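Local coordinates for protein SidF, inhibitor of growth family, member 3 (Legionella pneumophila subsp. pneumophila, PDB 4FYE) that acts as a phosphoinositide phosphatase, probably removing the 3-phosphate from phosphatidylinositol 3,4,5-trisphosphate, at residues Gly677-His682 with Ser691-Leu696; Asp681-His686 with Lys724-Asp729; Ala289-Thr294 with Phe377-Gln382. The protein carries 1 engineered substitution. All coordinates share one frame; numbering follows the deposited sequence.

Overall arrangement
Interactions 1 and 2 are partly buried neighbours, their centres about 8 Å apart, and their segments overlap at Asp681-His682, where the chain leaves the short helix 678-681. Interaction 1 packs that helix and His682 against helix 692-699 through apolar groups and a histidine face; interaction 2 binds the following loop to residues 724-729 mainly by hydrogen bonds to oxygens. Glu694 and Arg684 join the two. Interaction 3 lies on the opposite side of the chain's centre, about 38 Å from interaction 1 between centres. It is a buried helix-helix contact, made by an aromatic ring and aliphatic chains without hydrogen bonds across it, so the chemistry changes with the place in the fold.

Interaction 1 of 3, residues Gly677-His682 with Ser691-Leu696; sequences GEFLDH and SNVEQL
Val693 turns one methyl to Phe679 of helix 678-681 and the other to His682, the residue just after it. CG2 lies over a face of the His682 imidazole, 3.6 Å from the ring centroid, in a CH-pi contact. CG1 instead rests on the backbone of Phe679, 3.9 Å from its CA. The two rings have similar first torsions yet serve different partners. In His682, CG is anti to the backbone N (chi1 -174°), which swings the imidazole toward the start of helix 692-699. There the OG of Ser691 shares a ring face with the valine methyl and stands 3.0 Å from His682 CE1. Ser691 is the N-cap of that helix, its OG accepting a weak bond of 3.4 Å from Glu694 N. In Phe679, a matching chi1 of -173° sends the ring to Leu696, whose CD1 comes within 3.8 Å of Phe679 CE2, the two side chains crossing at about a right angle. Trp666 of helix 652-668 also touches Val693. Helix 678-681 and the residue after it thus meet helix 692-699 by apolar and CH-pi contact, with only a weak Ser691 cap, while the Glu694 carboxylate binds the loop backbone at the N atoms of Thr685 and His686.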
loop_
_atom_site.group_PDB
_atom_site.type_symbol
_atom_site.label_atom_id
_atom_site.label_comp_id
_atom_site.label_asym_id
_atom_site.label_seq_id
_atom_site.Cartn_x
_atom_site.Cartn_y
_atom_site.Cartn_z
ATOM N N GLY A 677 10.560 -12.181 15.197
ATOM C CA GLY A 677 9.290 -11.677 15.741
ATOM C C GLY A 677 9.422 -10.517 16.738
ATOM O O GLY A 677 8.425 -9.908 17.145
ATOM N N GLU A 678 10.640 -10.182 17.132
ATOM C CA GLU A 678 10.820 -9.111 18.102
ATOM C C GLU A 678 10.083 -7.806 17.759
ATOM O O GLU A 678 9.424 -7.226 18.624
ATOM C CB GLU A 678 12.295 -8.806 18.297
ATOM C CG GLU A 678 12.674 -8.457 19.741
ATOM C CD GLU A 678 14.101 -8.869 20.067
ATOM O OE1 GLU A 678 14.840 -9.308 19.131
ATOM O OE2 GLU A 678 14.477 -8.752 21.267
ATOM N N PHE A 679 10.193 -7.370 16.500
ATOM C CA PHE A 679 9.656 -6.103 16.075
ATOM C C PHE A 679 8.159 -6.162 16.255
ATOM O O PHE A 679 7.531 -5.169 16.548
ATOM C CB PHE A 679 9.998 -5.748 14.620
ATOM C CG PHE A 679 9.580 -4.366 14.257
ATOM C CD1 PHE A 679 8.335 -4.126 13.753
ATOM C CD2 PHE A 679 10.387 -3.308 14.536
ATOM C CE1 PHE A 679 7.912 -2.855 13.460
ATOM C CE2 PHE A 679 9.968 -2.034 14.281
ATOM C CZ PHE A 679 8.715 -1.808 13.750
ATOM N N LEU A 680 7.561 -7.326 16.087
ATOM C CA LEU A 680 6.110 -7.368 16.278
ATOM C C LEU A 680 5.675 -7.582 17.730
ATOM O O LEU A 680 4.759 -6.920 18.164
ATOM C CB LEU A 680 5.486 -8.393 15.354
ATOM C CG LEU A 680 5.516 -8.164 13.837
ATOM C CD1 LEU A 680 4.758 -9.347 13.215
ATOM C CD2 LEU A 680 4.824 -6.817 13.529
ATOM N N ASP A 681 6.364 -8.447 18.469
ATOM C CA ASP A 681 5.952 -8.889 19.791
ATOM C C ASP A 681 6.331 -7.870 20.838
ATOM O O ASP A 681 5.619 -7.721 21.852
ATOM C CB ASP A 681 6.592 -10.254 20.130
ATOM C CG ASP A 681 6.196 -11.392 19.115
ATOM O OD1 ASP A 681 5.174 -11.222 18.379
ATOM O OD2 ASP A 681 6.894 -12.459 19.067
ATOM N N HIS A 682 7.440 -7.163 20.606
ATOM C CA HIS A 682 7.921 -6.172 21.584
ATOM C C HIS A 682 6.815 -5.210 21.983
ATOM O O HIS A 682 6.118 -4.647 21.136
ATOM C CB HIS A 682 9.203 -5.414 21.162
ATOM C CG HIS A 682 9.745 -4.517 22.270
ATOM N ND1 HIS A 682 9.314 -3.219 22.458
ATOM C CD2 HIS A 682 10.610 -4.796 23.334
ATOM C CE1 HIS A 682 9.907 -2.699 23.543
ATOM N NE2 HIS A 682 10.702 -3.660 24.087
ATOM N N SER A 691 13.669 0.325 24.284
ATOM C CA SER A 691 14.491 -0.662 23.558
ATOM C C SER A 691 14.871 -0.213 22.111
ATOM O O SER A 691 14.336 0.765 21.549
ATOM C CB SER A 691 13.711 -1.960 23.487
ATOM O OG SER A 691 12.638 -1.766 22.558
ATOM N N ASN A 692 15.748 -0.961 21.476
ATOM C CA ASN A 692 16.078 -0.708 20.082
ATOM C C ASN A 692 14.923 -0.818 19.116
ATOM O O ASN A 692 14.783 0.040 18.229
ATOM C CB ASN A 692 17.177 -1.636 19.667
ATOM C CG ASN A 692 18.483 -1.195 20.225
ATOM O OD1 ASN A 692 19.391 -1.985 20.372
ATOM N ND2 ASN A 692 18.597 0.088 20.511
ATOM N N VAL A 693 14.071 -1.826 19.303
ATOM C CA VAL A 693 12.861 -1.928 18.470
ATOM C C VAL A 693 11.995 -0.686 18.513
ATOM O O VAL A 693 11.560 -0.204 17.462
ATOM C CB VAL A 693 12.020 -3.179 18.749
ATOM C CG1 VAL A 693 12.602 -4.330 17.963
ATOM C CG2 VAL A 693 12.127 -3.553 20.189
ATOM N N GLU A 694 11.824 -0.131 19.712
ATOM C CA GLU A 694 10.896 1.009 19.910
ATOM C C GLU A 694 11.509 2.241 19.296
ATOM O O GLU A 694 10.805 3.116 18.763
ATOM C CB GLU A 694 10.568 1.233 21.400
ATOM C CG GLU A 694 9.737 2.434 21.660
ATOM C CD GLU A 694 8.848 2.286 22.880
ATOM O OE1 GLU A 694 9.053 1.265 23.616
ATOM O OE2 GLU A 694 7.974 3.198 23.095
ATOM N N GLN A 695 12.828 2.261 19.328
ATOM C CA GLN A 695 13.563 3.369 18.755
ATOM C C GLN A 695 13.365 3.361 17.218
ATOM O O GLN A 695 13.172 4.423 16.594
ATOM C CB GLN A 695 15.052 3.307 19.170
ATOM C CG GLN A 695 15.758 4.607 18.831
ATOM C CD GLN A 695 17.285 4.516 18.634
ATOM O OE1 GLN A 695 17.834 5.256 17.796
ATOM N NE2 GLN A 695 17.978 3.633 19.406
ATOM N N LEU A 696 13.398 2.168 16.619
ATOM C CA LEU A 696 13.069 2.061 15.197
ATOM C C LEU A 696 11.629 2.484 15.001
ATOM O O LEU A 696 11.301 3.244 14.083
ATOM C CB LEU A 696 13.236 0.623 14.701
ATOM C CG LEU A 696 13.706 0.375 13.253
ATOM C CD1 LEU A 696 13.304 -0.983 12.711
ATOM C CD2 LEU A 696 13.420 1.426 12.201
#

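Interaction 2 of 3, residues Asp681-His686 with Lys724-Asp729; sequences DHRRTH and KANFAD
The guanidinium of Arg683 donates twice to the neutral amide of Asn726. It presents its end, so that Arg683 NH1 and NH2 both reach Asn726 OD1, at 2.9 Å and 3.1 Å. OD1 lies in the guanidinium plane, although that plane is turned 72° from the amide. Bends at chi2 and chi3 fold the arginine back, letting its NE donate to Asp681 O at 2.8 Å and fixing the group from a second side. Asn726 ND2 in turn donates to Gly621 O.

Other hydrogen bonds end on main-chain oxygens. Arg684 N donates to Ala725 O at 2.8 Å, and Arg684 NH2 to His682 O at 2.7 Å. His686 NE2 gives a 2.7 Å bond to Phe727 O, nearly along the C=O axis, and the oxygens of Lys724 and Ala728 also lie at the edge of the imidazole.

A salt bridge pairs Arg684 NH1 with Asp697. In packing, Arg684 CD lies 3.5 Å from Ala728 N.

All four hydrogen bonds across the contact run from donors on 681-686 to oxygens on 724-729. The contact thus joins a loop to a segment that begins with a 3-10 turn, matching the loop's cationic and N-H groups to oxygens.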
loop_
_atom_site.group_PDB
_atom_site.type_symbol
_atom_site.label_atom_id
_atom_site.label_comp_id
_atom_site.label_asym_id
_atom_site.label_seq_id
_atom_site.Cartn_x
_atom_site.Cartn_y
_atom_site.Cartn_z
ATOM N N ASP A 681 6.364 -8.447 18.469
ATOM C CA ASP A 681 5.952 -8.889 19.791
ATOM C C ASP A 681 6.331 -7.870 20.838
ATOM O O ASP A 681 5.619 -7.721 21.852
ATOM C CB ASP A 681 6.592 -10.254 20.130
ATOM C CG ASP A 681 6.196 -11.392 19.115
ATOM O OD1 ASP A 681 5.174 -11.222 18.379
ATOM O OD2 ASP A 681 6.894 -12.459 19.067
ATOM N N HIS A 682 7.440 -7.163 20.606
ATOM C CA HIS A 682 7.921 -6.172 21.584
ATOM C C HIS A 682 6.815 -5.210 21.983
ATOM O O HIS A 682 6.118 -4.647 21.136
ATOM C CB HIS A 682 9.203 -5.414 21.162
ATOM C CG HIS A 682 9.745 -4.517 22.270
ATOM N ND1 HIS A 682 9.314 -3.219 22.458
ATOM C CD2 HIS A 682 10.610 -4.796 23.334
ATOM C CE1 HIS A 682 9.907 -2.699 23.543
ATOM N NE2 HIS A 682 10.702 -3.660 24.087
ATOM N N ARG A 683 6.635 -5.059 23.289
ATOM C CA ARG A 683 5.609 -4.216 23.859
ATOM C C ARG A 683 6.172 -2.788 24.050
ATOM O O ARG A 683 6.991 -2.558 24.950
ATOM C CB ARG A 683 5.106 -4.819 25.234
ATOM C CG ARG A 683 4.371 -6.184 25.159
ATOM C CD ARG A 683 3.157 -6.207 24.179
ATOM N NE ARG A 683 3.481 -6.176 22.725
ATOM C CZ ARG A 683 2.619 -5.736 21.767
ATOM N NH1 ARG A 683 1.394 -5.256 22.085
ATOM N NH2 ARG A 683 2.947 -5.750 20.464
ATOM N N ARG A 684 5.715 -1.824 23.247
ATOM C CA ARG A 684 6.269 -0.455 23.376
ATOM C C ARG A 684 5.874 0.150 24.697
ATOM O O ARG A 684 4.761 -0.091 25.185
ATOM C CB ARG A 684 5.864 0.457 22.204
ATOM C CG ARG A 684 6.785 0.341 21.013
ATOM C CD ARG A 684 6.117 -0.208 19.739
ATOM N NE ARG A 684 6.176 -1.655 19.621
ATOM C CZ ARG A 684 6.429 -2.379 18.511
ATOM N NH1 ARG A 684 6.713 -1.849 17.342
ATOM N NH2 ARG A 684 6.433 -3.713 18.615
ATOM N N THR A 685 6.782 0.908 25.307
ATOM C CA THR A 685 6.529 1.473 26.652
ATOM C C THR A 685 6.519 2.983 26.702
ATOM O O THR A 685 6.089 3.495 27.701
ATOM C CB THR A 685 7.546 0.988 27.696
ATOM O OG1 THR A 685 8.856 1.315 27.230
ATOM C CG2 THR A 685 7.473 -0.526 27.878
ATOM N N HIS A 686 6.977 3.699 25.666
ATOM C CA HIS A 686 6.790 5.177 25.604
ATOM C C HIS A 686 7.568 5.933 26.671
ATOM O O HIS A 686 7.260 7.081 26.987
ATOM C CB HIS A 686 5.291 5.559 25.663
ATOM C CG HIS A 686 4.413 4.620 24.873
ATOM N ND1 HIS A 686 3.695 3.620 25.449
ATOM C CD2 HIS A 686 4.201 4.507 23.495
ATOM C CE1 HIS A 686 3.037 2.943 24.491
ATOM N NE2 HIS A 686 3.371 3.473 23.298
ATOM N N LYS A 724 -2.106 0.265 23.102
ATOM C CA LYS A 724 -1.143 1.380 22.959
ATOM C C LYS A 724 0.291 0.781 22.876
ATOM O O LYS A 724 1.211 1.360 22.332
ATOM C CB LYS A 724 -1.254 2.407 24.085
ATOM C CG LYS A 724 -0.907 1.793 25.418
ATOM C CD LYS A 724 -0.820 2.818 26.536
ATOM C CE LYS A 724 -0.147 2.136 27.743
ATOM N NZ LYS A 724 -0.017 2.908 29.009
ATOM N N ALA A 725 0.448 -0.437 23.361
ATOM C CA ALA A 725 1.739 -1.064 23.348
ATOM C C ALA A 725 2.185 -1.529 21.951
ATOM O O ALA A 725 3.373 -1.866 21.767
ATOM C CB ALA A 725 1.704 -2.196 24.339
ATOM N N ASN A 726 1.243 -1.515 20.987
ATOM C CA ASN A 726 1.526 -1.751 19.548
ATOM C C ASN A 726 2.281 -0.684 18.789
ATOM O O ASN A 726 2.794 -1.008 17.706
ATOM C CB ASN A 726 0.261 -2.066 18.749
ATOM C CG ASN A 726 -0.331 -3.432 19.109
ATOM O OD1 ASN A 726 0.394 -4.300 19.572
ATOM N ND2 ASN A 726 -1.656 -3.620 18.888
ATOM N N PHE A 727 2.363 0.559 19.320
ATOM C CA PHE A 727 3.009 1.633 18.592
ATOM C C PHE A 727 3.817 2.573 19.490
ATOM O O PHE A 727 3.409 2.910 20.611
ATOM C CB PHE A 727 1.938 2.408 17.819
ATOM C CG PHE A 727 1.283 1.598 16.726
ATOM C CD1 PHE A 727 1.873 1.472 15.493
ATOM C CD2 PHE A 727 0.047 0.974 16.943
ATOM C CE1 PHE A 727 1.257 0.709 14.496
ATOM C CE2 PHE A 727 -0.577 0.251 15.955
ATOM C CZ PHE A 727 0.051 0.094 14.731
ATOM N N ALA A 728 4.968 2.991 18.991
ATOM C CA ALA A 728 5.821 3.964 19.651
ATOM C C ALA A 728 5.079 5.277 19.867
ATOM O O ALA A 728 5.216 5.925 20.910
ATOM C CB ALA A 728 7.054 4.203 18.829
ATOM N N ASP A 729 4.243 5.667 18.921
ATOM C CA ASP A 729 3.636 7.007 18.996
ATOM C C ASP A 729 2.214 6.971 19.661
ATOM O O ASP A 729 1.615 5.934 19.871
ATOM C CB ASP A 729 3.523 7.618 17.623
ATOM C CG ASP A 729 2.399 7.000 16.844
ATOM O OD1 ASP A 729 2.596 5.835 16.441
ATOM O OD2 ASP A 729 1.287 7.601 16.726
#

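Interaction 3 of 3, residues Ala289-Thr294 with Phe377-Gln382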
loop_
_atom_site.group_PDB
_atom_site.type_symbol
_atom_site.label_atom_id
_atom_site.label_comp_id
_atom_site.label_asym_id
_atom_site.label_seq_id
_atom_site.Cartn_x
_atom_site.Cartn_y
_atom_site.Cartn_z
ATOM N N ALA A 289 -22.545 -0.703 -12.385
ATOM C CA ALA A 289 -21.582 0.243 -12.902
ATOM C C ALA A 289 -20.307 0.288 -12.019
ATOM O O ALA A 289 -19.146 0.228 -12.514
ATOM C CB ALA A 289 -22.237 1.601 -13.001
ATOM N N ILE A 290 -20.552 0.349 -10.711
ATOM C CA ILE A 290 -19.512 0.414 -9.696
ATOM C C ILE A 290 -18.680 -0.861 -9.696
ATOM O O ILE A 290 -17.441 -0.787 -9.628
ATOM C CB ILE A 290 -20.088 0.714 -8.295
ATOM C CG1 ILE A 290 -20.576 2.158 -8.262
ATOM C CG2 ILE A 290 -19.008 0.524 -7.230
ATOM C CD1 ILE A 290 -21.607 2.481 -7.179
ATOM N N LYS A 291 -19.350 -2.014 -9.777
ATOM C CA LYS A 291 -18.653 -3.294 -9.977
ATOM C C LYS A 291 -17.742 -3.292 -11.206
ATOM O O LYS A 291 -16.696 -3.928 -11.197
ATOM C CB LYS A 291 -19.644 -4.441 -10.098
ATOM C CG LYS A 291 -19.600 -5.423 -8.951
ATOM C CD LYS A 291 -20.702 -6.485 -9.025
ATOM C CE LYS A 291 -21.901 -6.106 -8.161
ATOM N NZ LYS A 291 -22.795 -7.265 -7.903
ATOM N N ALA A 292 -18.153 -2.591 -12.264
ATOM C CA ALA A 292 -17.398 -2.596 -13.516
ATOM C C ALA A 292 -16.135 -1.764 -13.406
ATOM O O ALA A 292 -15.083 -2.145 -13.966
ATOM C CB ALA A 292 -18.234 -2.083 -14.672
ATOM N N VAL A 293 -16.269 -0.611 -12.736
ATOM C CA VAL A 293 -15.139 0.276 -12.571
ATOM C C VAL A 293 -14.095 -0.443 -11.747
ATOM O O VAL A 293 -12.909 -0.279 -11.967
ATOM C CB VAL A 293 -15.546 1.535 -11.836
ATOM C CG1 VAL A 293 -14.340 2.286 -11.340
ATOM C CG2 VAL A 293 -16.387 2.387 -12.762
ATOM N N THR A 294 -14.530 -1.271 -10.817
ATOM C CA THR A 294 -13.541 -1.855 -10.004
ATOM C C THR A 294 -12.758 -2.868 -10.804
ATOM O O THR A 294 -11.533 -2.999 -10.595
ATOM C CB THR A 294 -13.985 -2.273 -8.550
ATOM O OG1 THR A 294 -13.783 -3.667 -8.308
ATOM C CG2 THR A 294 -15.392 -1.805 -8.134
ATOM N N PHE A 377 -14.736 -5.034 0.267
ATOM C CA PHE A 377 -14.247 -6.393 0.369
ATOM C C PHE A 377 -14.781 -7.142 -0.829
ATOM O O PHE A 377 -14.028 -7.677 -1.635
ATOM C CB PHE A 377 -14.648 -7.062 1.698
ATOM C CG PHE A 377 -14.582 -8.563 1.656
ATOM C CD1 PHE A 377 -13.364 -9.209 1.589
ATOM C CD2 PHE A 377 -15.736 -9.318 1.640
ATOM C CE1 PHE A 377 -13.282 -10.589 1.550
ATOM C CE2 PHE A 377 -15.672 -10.716 1.571
ATOM C CZ PHE A 377 -14.436 -11.360 1.533
ATOM N N GLU A 378 -16.092 -7.138 -0.952
ATOM C CA GLU A 378 -16.755 -8.018 -1.904
ATOM C C GLU A 378 -16.438 -7.763 -3.389
ATOM O O GLU A 378 -16.142 -8.714 -4.108
ATOM C CB GLU A 378 -18.242 -8.081 -1.648
ATOM C CG GLU A 378 -18.622 -9.424 -1.081
ATOM C CD GLU A 378 -20.057 -9.478 -0.580
ATOM O OE1 GLU A 378 -21.011 -9.250 -1.381
ATOM O OE2 GLU A 378 -20.232 -9.783 0.624
ATOM N N TYR A 379 -16.418 -6.502 -3.824
ATOM C CA TYR A 379 -16.182 -6.191 -5.229
ATOM C C TYR A 379 -14.752 -6.447 -5.662
ATOM O O TYR A 379 -14.488 -6.795 -6.824
ATOM C CB TYR A 379 -16.509 -4.744 -5.497
ATOM C CG TYR A 379 -17.978 -4.409 -5.449
ATOM C CD1 TYR A 379 -18.895 -5.277 -4.855
ATOM C CD2 TYR A 379 -18.460 -3.234 -6.004
ATOM C CE1 TYR A 379 -20.251 -4.996 -4.826
ATOM C CE2 TYR A 379 -19.799 -2.927 -5.908
ATOM C CZ TYR A 379 -20.666 -3.823 -5.333
ATOM O OH TYR A 379 -21.961 -3.564 -5.303
ATOM N N VAL A 380 -13.823 -6.241 -4.741
ATOM C CA VAL A 380 -12.428 -6.269 -5.106
ATOM C C VAL A 380 -12.070 -7.730 -5.156
ATOM O O VAL A 380 -11.498 -8.210 -6.154
ATOM C CB VAL A 380 -11.554 -5.453 -4.113
ATOM C CG1 VAL A 380 -10.098 -5.846 -4.238
ATOM C CG2 VAL A 380 -11.721 -3.945 -4.301
ATOM N N ARG A 381 -12.472 -8.468 -4.125
ATOM C CA ARG A 381 -12.245 -9.913 -4.102
ATOM C C ARG A 381 -12.852 -10.645 -5.329
ATOM O O ARG A 381 -12.258 -11.550 -5.870
ATOM C CB ARG A 381 -12.672 -10.480 -2.741
ATOM C CG ARG A 381 -13.514 -11.728 -2.763
ATOM C CD ARG A 381 -12.683 -12.972 -2.900
ATOM N NE ARG A 381 -13.252 -13.869 -3.901
ATOM C CZ ARG A 381 -14.465 -13.797 -4.467
ATOM N NH1 ARG A 381 -15.336 -12.850 -4.146
ATOM N NH2 ARG A 381 -14.810 -14.696 -5.376
ATOM N N GLN A 382 -13.984 -10.188 -5.821
ATOM C CA GLN A 382 -14.609 -10.805 -6.987
ATOM C C GLN A 382 -13.851 -10.468 -8.293
ATOM O O GLN A 382 -13.606 -11.358 -9.148
ATOM C CB GLN A 382 -16.071 -10.361 -7.017
ATOM C CG GLN A 382 -16.817 -10.520 -8.321
ATOM C CD GLN A 382 -18.319 -10.266 -8.188
ATOM O OE1 GLN A 382 -19.116 -10.892 -8.906
ATOM N NE2 GLN A 382 -18.719 -9.373 -7.253
#
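Tyr379 carries its CG anti to the carbonyl carbon (chi1 -71°), which projects the phenol across to helix 284-311, while Lys291 bends at chi3 (-97°) and follows the ring toward its hydroxyl end. The result is a helix-helix packing contact in which segments 289-294 and 377-382 cross at -49°, with their axes 9.5 Å apart at closest approach. Lys291 covers one face of the ring. Its CG stands over the ring centre, 3.8 Å from the centroid, in a CH-pi contact, and its CE continues over the far end to lie 3.8 Å from Tyr379 OH. The two side chains cross at about a right angle. It is the aliphatic CG and CE of the lysine that make the contact. Its charged NZ is taken up by a salt bridge to Glu536 of helix 522-583, which ties the chain of the lysine to a third helix. Gln382, nearly one turn on from Tyr379, lays its side chain beside Lys291 and also touches Tyr502 of helix 482-514. Met274, from a loop, touches both Thr294 and Tyr379. At the ring edge, in its plane, Ile290 closes the contact with its CG2 methyl 3.8 Å from Tyr379 CE2.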